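Putative glycosyltransferase (GalT1) (Streptococcus parasanguinis, PDB 4PHR) binds UDP in its GT-D-fold domain, one part of a longer protein, and probably acts as a glycosyltransferase. Local coordinates at residues V31-D36 with A223-H228; C75-F80 with G115-S120. All coordinates share one frame; numbering follows the deposited sequence.

Interaction 1: residues V31-D36 with A223-H228; sequences VVRFGD and AIDLGH. With UDP (uridine-5'-diphosphate), chain B.
The diphosphate pocket for UDP is built where Arg33, at the end of strand 30-33, meets Asp225 at the end of strand 223-225. The two strands run in nearly the same direction, their axes 21° apart. Two backbone bonds tie them around Ile224: Val31 N gives to Ala223 O at 3.0 Å, and Asp225 N gives back to Val31 O. Beside this bridge the CG2 methyl of Ile224 rests on Val31 CB and CG2.

Beyond the bridge the side chains take over. The carboxylate of Asp225 reaches across to strand 30-33, with CG anti to the backbone N (chi1 170°). Its OD2 accepts Arg33 N at 3.0 Å on the anti side, tilted out of the carboxylate plane, and also pairs with Lys210. Its OD1 forms a salt bridge with Arg33 NH2 at 2.9 Å, met from above the carboxylate plane. The guanidinium and carboxylate planes stand 63° apart, so this is not a flat two-bond pair. Arg33 NE instead turns to the backbone, giving to Asp225 O at 2.9 Å. A bend at chi3 brings the guanidinium into this position.

NE and NH2 are held by Asp225, and NH1 and NH2 both donate to the phosphates. NH1 gives to UDP O3B at 2.8 Å and also bonds Thr117 O; NH2 reaches the same phosphate oxygen and makes a weak bond to O2A. Gly227 CA lies close to NH2 and to UDP O3A. His228 then grips the beta-phosphate twice, N to O2B at 2.9 Å and ND1 to O1B at 2.8 Å, while one ring face receives UDP C5'. Second-shell Asp225 thus orients first-shell Arg33, an arrangement typical of a nucleotide-diphosphate site at the C-terminal ends of parallel strands, here in the GT-D fold.

Interaction 2: residues C75-F80 with G115-S120; sequences CLPDVF and GSTFIS. With UDP (uridine-5'-diphosphate), chain B.
Ser116 OG is gripped by two groups. It accepts Phe118 N at 3.0 Å, which makes an ST turn, and it hydrogen-bonds a water at 2.7 Å. The same water donates to Asp78 OD2 at 2.7 Å and so bridges the two segments. Asp78 OD2 also forms a salt bridge with Arg85. The OG is placed for this by lying anti to the backbone N of Ser116 (chi1 178°).

The backbones pair as parallel strands: Leu76 N gives to Gly115 O at 3.0 Å, and Thr117 N gives to Leu76 O at 2.9 Å. The latter bond is nearly straight at hydrogen (175°), but the donor stands above the carbonyl plane. Cys75 SG lies against the backbone of Gly115.

Past the strands, one face of the Phe118 ring takes Asp78 N, 3.5 Å above its plane and toward the rim, with Pro77 CA beside it. Val79 CG1 comes to the ring edge, 3.7 Å from Phe118 CE2. The arrangement is that of a parallel strand pair in which the 3-10 turn after 115-116 carries Ser120, whose OG donates to UDP O2B, to the UDP site of the GT-D fold, while the turn after 75-76 packs on Phe118.

In the fold
Interactions 1 and 2 lie side by side, their centres about 9 Å apart. Both segments of interaction 2 fall between the two segments of interaction 1 in sequence. Strands 30-33, 72-76 and 115-116 form one parallel sheet in that order. Interaction 2 joins its last two strands, whereas interaction 1 links its first strand to 223-225, an edge strand of the five-stranded parallel sheet. The contacts meet directly: Val32 O is 2.9 Å from Cys75 N and Phe34 O is 2.8 Å from Thr117 OG1, both probable hydrogen bonds. Residues at or just past the strand ends of both sheets reach one UDP. Arg33, His228 and Ser120 converge on its beta-phosphate within the GT-D-fold domain.

Interaction 1: residues V31-D36 with A223-H228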
# COMPACT_ATOMS: atom_id res chain seq x y z
N VAL A 31 2.97 -7.95 -4.66
CA VAL A 31 1.68 -7.53 -4.14
C VAL A 31 1.36 -6.14 -4.67
O VAL A 31 2.17 -5.23 -4.53
CB VAL A 31 1.66 -7.46 -2.60
CG1 VAL A 31 0.26 -7.06 -2.11
CG2 VAL A 31 2.08 -8.79 -2.00
N VAL A 32 0.19 -6.00 -5.28
CA VAL A 32 -0.32 -4.69 -5.67
C VAL A 32 -1.66 -4.48 -4.96
O VAL A 32 -2.50 -5.37 -4.93
CB VAL A 32 -0.46 -4.58 -7.21
CG1 VAL A 32 -1.42 -5.62 -7.77
CG2 VAL A 32 -0.89 -3.19 -7.61
N ARG A 33 -1.84 -3.29 -4.38
CA ARG A 33 -3.05 -3.01 -3.60
C ARG A 33 -3.87 -1.90 -4.25
O ARG A 33 -3.34 -0.85 -4.60
CB ARG A 33 -2.71 -2.64 -2.15
CG ARG A 33 -1.85 -3.66 -1.37
CD ARG A 33 -1.41 -3.12 0.02
NE ARG A 33 -0.76 -1.84 -0.20
CZ ARG A 33 -1.34 -0.64 -0.12
NH1 ARG A 33 -2.58 -0.49 0.37
NH2 ARG A 33 -0.65 0.42 -0.50
N PHE A 34 -5.16 -2.13 -4.43
CA PHE A 34 -6.04 -1.08 -4.93
C PHE A 34 -6.83 -0.51 -3.76
O PHE A 34 -7.53 -1.24 -3.07
CB PHE A 34 -6.98 -1.60 -6.03
CG PHE A 34 -6.27 -1.83 -7.33
CD1 PHE A 34 -5.50 -2.96 -7.52
CD2 PHE A 34 -6.35 -0.89 -8.34
CE1 PHE A 34 -4.82 -3.16 -8.72
CE2 PHE A 34 -5.70 -1.08 -9.53
CZ PHE A 34 -4.93 -2.21 -9.72
N GLY A 35 -6.69 0.79 -3.54
CA GLY A 35 -7.44 1.48 -2.50
C GLY A 35 -8.42 2.45 -3.11
O GLY A 35 -8.61 2.49 -4.34
N ASP A 36 -9.06 3.24 -2.26
CA ASP A 36 -10.07 4.17 -2.74
C ASP A 36 -9.52 5.17 -3.76
O ASP A 36 -10.18 5.49 -4.74
CB ASP A 36 -10.74 4.90 -1.57
CG ASP A 36 -9.77 5.71 -0.76
OD1 ASP A 36 -9.93 6.95 -0.69
OD2 ASP A 36 -8.83 5.10 -0.21
N ALA A 223 8.14 -7.64 -5.67
CA ALA A 223 7.98 -6.28 -5.19
C ALA A 223 6.66 -6.17 -4.45
O ALA A 223 5.63 -6.66 -4.93
CB ALA A 223 8.04 -5.30 -6.35
N ILE A 224 6.69 -5.54 -3.28
CA ILE A 224 5.53 -5.49 -2.40
C ILE A 224 5.10 -4.05 -2.14
O ILE A 224 5.84 -3.25 -1.59
CB ILE A 224 5.82 -6.20 -1.06
CG1 ILE A 224 6.32 -7.64 -1.31
CG2 ILE A 224 4.59 -6.21 -0.16
CD1 ILE A 224 6.66 -8.38 -0.03
N ASP A 225 3.88 -3.75 -2.54
CA ASP A 225 3.27 -2.43 -2.34
C ASP A 225 2.82 -2.34 -0.88
O ASP A 225 1.84 -3.00 -0.49
CB ASP A 225 2.07 -2.36 -3.29
CG ASP A 225 1.18 -1.17 -3.06
OD1 ASP A 225 1.52 -0.28 -2.25
OD2 ASP A 225 0.11 -1.13 -3.73
N LEU A 226 3.52 -1.55 -0.06
CA LEU A 226 3.22 -1.45 1.37
C LEU A 226 2.64 -0.11 1.84
O LEU A 226 2.36 0.05 3.02
CB LEU A 226 4.46 -1.78 2.22
CG LEU A 226 4.89 -3.26 2.26
CD1 LEU A 226 6.14 -3.42 3.11
CD2 LEU A 226 3.75 -4.12 2.78
N GLY A 227 2.49 0.84 0.92
CA GLY A 227 1.73 2.05 1.20
C GLY A 227 2.03 2.72 2.53
O GLY A 227 3.17 3.08 2.81
N HIS A 228 0.99 2.87 3.35
CA HIS A 228 1.05 3.63 4.61
C HIS A 228 1.45 2.79 5.84
O HIS A 228 1.14 3.17 6.99
CB HIS A 228 -0.28 4.34 4.86
CG HIS A 228 -0.40 5.66 4.15
ND1 HIS A 228 -1.44 5.96 3.31
CD2 HIS A 228 0.39 6.76 4.19
CE1 HIS A 228 -1.30 7.20 2.86
NE2 HIS A 228 -0.19 7.70 3.38
N1 UDP B . 3.47 8.72 -1.92
C2 UDP B . 4.58 9.32 -2.44
N3 UDP B . 4.51 9.94 -3.67
C4 UDP B . 3.34 9.95 -4.38
C5 UDP B . 2.20 9.33 -3.86
C6 UDP B . 2.27 8.84 -2.56
O2 UDP B . 5.64 9.35 -1.81
O4 UDP B . 3.33 10.49 -5.50
C1' UDP B . 3.59 7.99 -0.64
C2' UDP B . 3.03 8.60 0.61
O2' UDP B . 3.93 9.56 1.15
C3' UDP B . 2.91 7.38 1.49
C4' UDP B . 2.55 6.28 0.50
O4' UDP B . 2.85 6.80 -0.80
O3' UDP B . 4.17 7.07 2.06
C5' UDP B . 1.08 5.89 0.60
O5' UDP B . 0.81 4.92 -0.41
PA UDP B . -0.66 4.31 -0.63
O1A UDP B . -1.58 5.37 -1.08
O2A UDP B . -0.49 3.15 -1.54
O3A UDP B . -1.05 3.87 0.88
PB UDP B . -2.30 3.03 1.51
O1B UDP B . -3.17 4.04 2.18
O2B UDP B . -1.65 2.12 2.49
O3B UDP B . -3.02 2.32 0.41

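Interaction 2: residues C75-F80 with G115-S120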
# COMPACT_ATOMS: atom_id res chain seq x y z
N CYS A 75 -4.88 -6.96 -4.73
CA CYS A 75 -5.63 -6.75 -3.49
C CYS A 75 -6.72 -5.69 -3.63
O CYS A 75 -6.55 -4.73 -4.38
CB CYS A 75 -4.69 -6.33 -2.35
SG CYS A 75 -3.36 -7.49 -2.03
N LEU A 76 -7.81 -5.88 -2.88
CA LEU A 76 -8.89 -4.90 -2.78
C LEU A 76 -9.16 -4.57 -1.32
O LEU A 76 -8.76 -5.32 -0.43
CB LEU A 76 -10.17 -5.50 -3.36
CG LEU A 76 -10.47 -5.28 -4.84
CD1 LEU A 76 -9.24 -5.25 -5.69
CD2 LEU A 76 -11.48 -6.32 -5.33
N PRO A 77 -9.86 -3.46 -1.06
CA PRO A 77 -10.23 -3.18 0.33
C PRO A 77 -11.06 -4.32 0.92
O PRO A 77 -11.96 -4.84 0.27
CB PRO A 77 -11.05 -1.89 0.21
CG PRO A 77 -10.59 -1.25 -1.09
CD PRO A 77 -10.36 -2.44 -1.99
N ASP A 78 -10.76 -4.70 2.16
CA ASP A 78 -11.41 -5.86 2.76
C ASP A 78 -12.66 -5.38 3.48
O ASP A 78 -12.70 -5.32 4.71
CB ASP A 78 -10.43 -6.58 3.70
CG ASP A 78 -11.00 -7.85 4.29
OD1 ASP A 78 -12.12 -8.25 3.91
OD2 ASP A 78 -10.30 -8.46 5.13
N VAL A 79 -13.69 -5.04 2.70
CA VAL A 79 -14.85 -4.33 3.23
C VAL A 79 -16.17 -4.91 2.73
O VAL A 79 -17.24 -4.38 3.02
CB VAL A 79 -14.81 -2.83 2.86
CG1 VAL A 79 -13.58 -2.17 3.45
CG2 VAL A 79 -14.86 -2.65 1.36
N PHE A 80 -16.08 -6.01 1.99
CA PHE A 80 -17.26 -6.57 1.34
C PHE A 80 -17.97 -7.60 2.21
O PHE A 80 -19.15 -7.87 2.01
CB PHE A 80 -16.87 -7.13 -0.03
CG PHE A 80 -16.29 -6.08 -0.93
CD1 PHE A 80 -17.11 -5.10 -1.48
CD2 PHE A 80 -14.94 -6.04 -1.19
CE1 PHE A 80 -16.59 -4.12 -2.28
CE2 PHE A 80 -14.41 -5.05 -1.99
CZ PHE A 80 -15.23 -4.09 -2.54
N GLY A 115 -6.37 -10.44 -2.61
CA GLY A 115 -5.73 -10.20 -1.33
C GLY A 115 -6.32 -8.96 -0.68
O GLY A 115 -7.17 -8.30 -1.28
N SER A 116 -5.87 -8.64 0.53
CA SER A 116 -6.37 -7.47 1.24
C SER A 116 -5.49 -6.24 1.08
O SER A 116 -4.31 -6.25 1.42
CB SER A 116 -6.48 -7.77 2.73
OG SER A 116 -6.92 -6.62 3.43
N THR A 117 -6.09 -5.15 0.62
CA THR A 117 -5.43 -3.86 0.55
C THR A 117 -5.01 -3.40 1.94
O THR A 117 -4.09 -2.58 2.09
CB THR A 117 -6.36 -2.87 -0.15
OG1 THR A 117 -6.41 -3.24 -1.52
CG2 THR A 117 -5.92 -1.40 -0.03
N PHE A 118 -5.66 -3.93 2.97
CA PHE A 118 -5.36 -3.55 4.34
C PHE A 118 -4.14 -4.26 4.94
O PHE A 118 -3.88 -4.13 6.14
CB PHE A 118 -6.59 -3.69 5.25
CG PHE A 118 -7.78 -2.88 4.80
CD1 PHE A 118 -7.62 -1.77 3.98
CD2 PHE A 118 -9.06 -3.22 5.21
CE1 PHE A 118 -8.72 -1.03 3.57
CE2 PHE A 118 -10.16 -2.49 4.81
CZ PHE A 118 -10.00 -1.38 4.00
N ILE A 119 -3.37 -4.99 4.15
CA ILE A 119 -2.09 -5.47 4.68
C ILE A 119 -1.20 -4.29 5.09
O ILE A 119 -0.31 -4.45 5.94
CB ILE A 119 -1.31 -6.43 3.74
CG1 ILE A 119 -0.96 -5.77 2.41
CG2 ILE A 119 -2.07 -7.73 3.52
CD1 ILE A 119 0.13 -6.51 1.65
N SER A 120 -1.45 -3.10 4.53
CA SER A 120 -0.69 -1.91 4.91
C SER A 120 -1.39 -1.15 6.04
O SER A 120 -0.85 -0.17 6.55
CB SER A 120 -0.51 -0.97 3.71
OG SER A 120 -1.77 -0.49 3.27
N1 UDP B . 3.47 8.72 -1.92
C2 UDP B . 4.58 9.32 -2.44
N3 UDP B . 4.51 9.94 -3.67
C4 UDP B . 3.34 9.95 -4.38
C5 UDP B . 2.20 9.33 -3.86
C6 UDP B . 2.27 8.84 -2.56
O2 UDP B . 5.64 9.35 -1.81
O4 UDP B . 3.33 10.49 -5.50
C1' UDP B . 3.59 7.99 -0.64
C2' UDP B . 3.03 8.60 0.61
O2' UDP B . 3.93 9.56 1.15
C3' UDP B . 2.91 7.38 1.49
C4' UDP B . 2.55 6.28 0.50
O4' UDP B . 2.85 6.80 -0.80
O3' UDP B . 4.17 7.07 2.06
C5' UDP B . 1.08 5.89 0.60
O5' UDP B . 0.81 4.92 -0.41
PA UDP B . -0.66 4.31 -0.63
O1A UDP B . -1.58 5.37 -1.08
O2A UDP B . -0.49 3.15 -1.54
O3A UDP B . -1.05 3.87 0.88
PB UDP B . -2.30 3.03 1.51
O1B UDP B . -3.17 4.04 2.18
O2B UDP B . -1.65 2.12 2.49
O3B UDP B . -3.02 2.32 0.41
O HOH W 1 -7.91 -7.45 5.83